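Local coordinates for folylpolyglutamate synthase protein FOLC (Mycobacterium tuberculosis, PDB 2VOS) that probably catalyses the ATP-dependent addition of L-glutamate to dihydropteroate, giving dihydrofolate, and to tetrahydrofolate, building its polyglutamate tail, at residues A451-P454 and D455-G458. Sequence-based numbering, arbitrary orientation.
Sequences AADP and DVAG. With CO (cobalt (II) ion), chain G.
Asp453 and Asp455 meet at a cobalt ion, each giving it one carboxylate oxygen: OD1 of Asp453 lies 2.1 Å from the metal and OD1 of Asp455 1.9 Å. Binding is monodentate on both sides, since OD2 of Asp453 stays 3.3 Å from the cobalt and OD2 of Asp455 3.4 Å. The two carboxylate planes are turned 56° apart, and the shared ion accounts for the close approach of their OD1 atoms. Different first torsions turn both groups to the same ion: CG of Asp453 is anti to its backbone N (chi1 -172°), whereas CG of Asp455 sits between N and the carbonyl carbon (chi1 58°). Three waters are also bound to the cobalt, and one of them donates to OD2 of Asp453. The CG2 methyl of Val456 lies over one face of the Asp453 carboxylate, 3.1 Å from OD2, while the cobalt lies near its plane. In the backbone, the Asp453 carbonyl closes the turn: its O accepts from Val456 N at 2.8 Å, nearly straight, and from Gly458 N at 3.0 Å, more bent, the donors lying on opposite faces of the carbonyl plane. Ala457 N adds a weak bond. The arrangement is a type I beta turn, Asp453 to Val456, with Pro454 and Asp455 at its corners and a two-carboxylate metal site on it, in the surface loop between helix 436-451 and strand 464-469 of the glutamate ligase domain, remote from the ADP pocket.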
ATOM      1  N   ALA A 451       7.780  25.555 -20.345  1.00 48.83           N
ATOM      2  CA  ALA A 451       9.212  25.661 -20.619  1.00 48.66           C
ATOM      3  C   ALA A 451       9.548  26.757 -21.609  1.00 48.53           C
ATOM      4  O   ALA A 451      10.679  27.290 -21.603  1.00 49.55           O
ATOM      5  CB  ALA A 451       9.757  24.317 -21.136  1.00 48.95           C
ATOM      6  N   ALA A 452       8.595  27.066 -22.484  1.00 47.41           N
ATOM      7  CA  ALA A 452       8.797  28.075 -23.514  1.00 47.20           C
ATOM      8  C   ALA A 452       8.292  29.423 -23.040  1.00 46.63           C
ATOM      9  O   ALA A 452       8.142  30.362 -23.846  1.00 47.63           O
ATOM     10  CB  ALA A 452       8.040  27.702 -24.764  1.00 48.28           C
ATOM     11  N   ASP A 453       8.018  29.547 -21.742  1.00 44.89           N
ATOM     12  CA  ASP A 453       7.333  30.751 -21.274  1.00 42.88           C
ATOM     13  C   ASP A 453       8.275  31.418 -20.307  1.00 42.24           C
ATOM     14  O   ASP A 453       8.435  30.954 -19.198  1.00 40.74           O
ATOM     15  CB  ASP A 453       6.015  30.358 -20.602  1.00 42.65           C
ATOM     16  CG  ASP A 453       5.161  31.554 -20.267  1.00 42.58           C
ATOM     17  OD1 ASP A 453       5.616  32.701 -20.374  1.00 36.60           O
ATOM     18  OD2 ASP A 453       4.014  31.342 -19.869  1.00 46.48           O
ATOM     19  N   PRO A 454       8.934  32.500 -20.745  1.00 42.34           N
ATOM     20  CA  PRO A 454      10.066  32.994 -19.983  1.00 43.23           C
ATOM     21  C   PRO A 454       9.745  33.254 -18.504  1.00 44.76           C
ATOM     22  O   PRO A 454      10.584  32.961 -17.650  1.00 46.39           O
ATOM     23  CB  PRO A 454      10.445  34.278 -20.714  1.00 43.14           C
ATOM     24  CG  PRO A 454      10.015  34.051 -22.101  1.00 42.71           C
ATOM     25  CD  PRO A 454       8.803  33.172 -22.044  1.00 42.03           C
ATOM     26  N   ASP A 455       8.550  33.761 -18.187  1.00 44.05           N
ATOM     27  CA  ASP A 455       8.241  34.055 -16.801  1.00 43.61           C
ATOM     28  C   ASP A 455       7.535  32.915 -16.040  1.00 45.62           C
ATOM     29  O   ASP A 455       7.036  33.128 -14.955  1.00 46.33           O
ATOM     30  CB  ASP A 455       7.546  35.416 -16.638  1.00 42.21           C
ATOM     31  CG  ASP A 455       6.226  35.552 -17.426  1.00 38.50           C
ATOM     32  OD1 ASP A 455       5.802  34.684 -18.239  1.00 29.77           O
ATOM     33  OD2 ASP A 455       5.601  36.594 -17.224  1.00 35.02           O
ATOM     34  N   VAL A 456       7.520  31.708 -16.615  1.00 46.76           N
ATOM     35  CA  VAL A 456       6.990  30.512 -15.964  1.00 48.05           C
ATOM     36  C   VAL A 456       8.155  29.543 -15.746  1.00 49.09           C
ATOM     37  O   VAL A 456       8.632  29.398 -14.620  1.00 50.03           O
ATOM     38  CB  VAL A 456       5.850  29.823 -16.773  1.00 48.32           C
ATOM     39  CG1 VAL A 456       5.404  28.477 -16.112  1.00 48.92           C
ATOM     40  CG2 VAL A 456       4.648  30.760 -16.925  1.00 48.89           C
ATOM     41  N   ALA A 457       8.630  28.896 -16.804  1.00 49.51           N
ATOM     42  CA  ALA A 457       9.769  27.990 -16.666  1.00 50.54           C
ATOM     43  C   ALA A 457      10.758  28.106 -17.805  1.00 51.49           C
ATOM     44  O   ALA A 457      11.499  27.179 -18.057  1.00 51.10           O
ATOM     45  CB  ALA A 457       9.281  26.505 -16.513  1.00 51.17           C
ATOM     46  N   GLY A 458      10.768  29.253 -18.493  1.00 52.63           N
ATOM     47  CA  GLY A 458      11.704  29.529 -19.602  1.00 54.00           C
ATOM     48  C   GLY A 458      13.145  29.035 -19.457  1.00 55.11           C
ATOM     49  O   GLY A 458      13.906  29.519 -18.614  1.00 55.90           O
TER
HETATM   50 CO    CO G1495       4.727  34.535 -19.770  1.00 41.55          CO
HETATM   51  O   HOH W   1       3.092  33.550 -18.299  1.00 43.18           O
HETATM   52  O   HOH W   2       3.785  36.515 -18.976  1.00 44.89           O
HETATM   53  O   HOH W   3       3.604  34.319 -21.135  1.00 36.27           O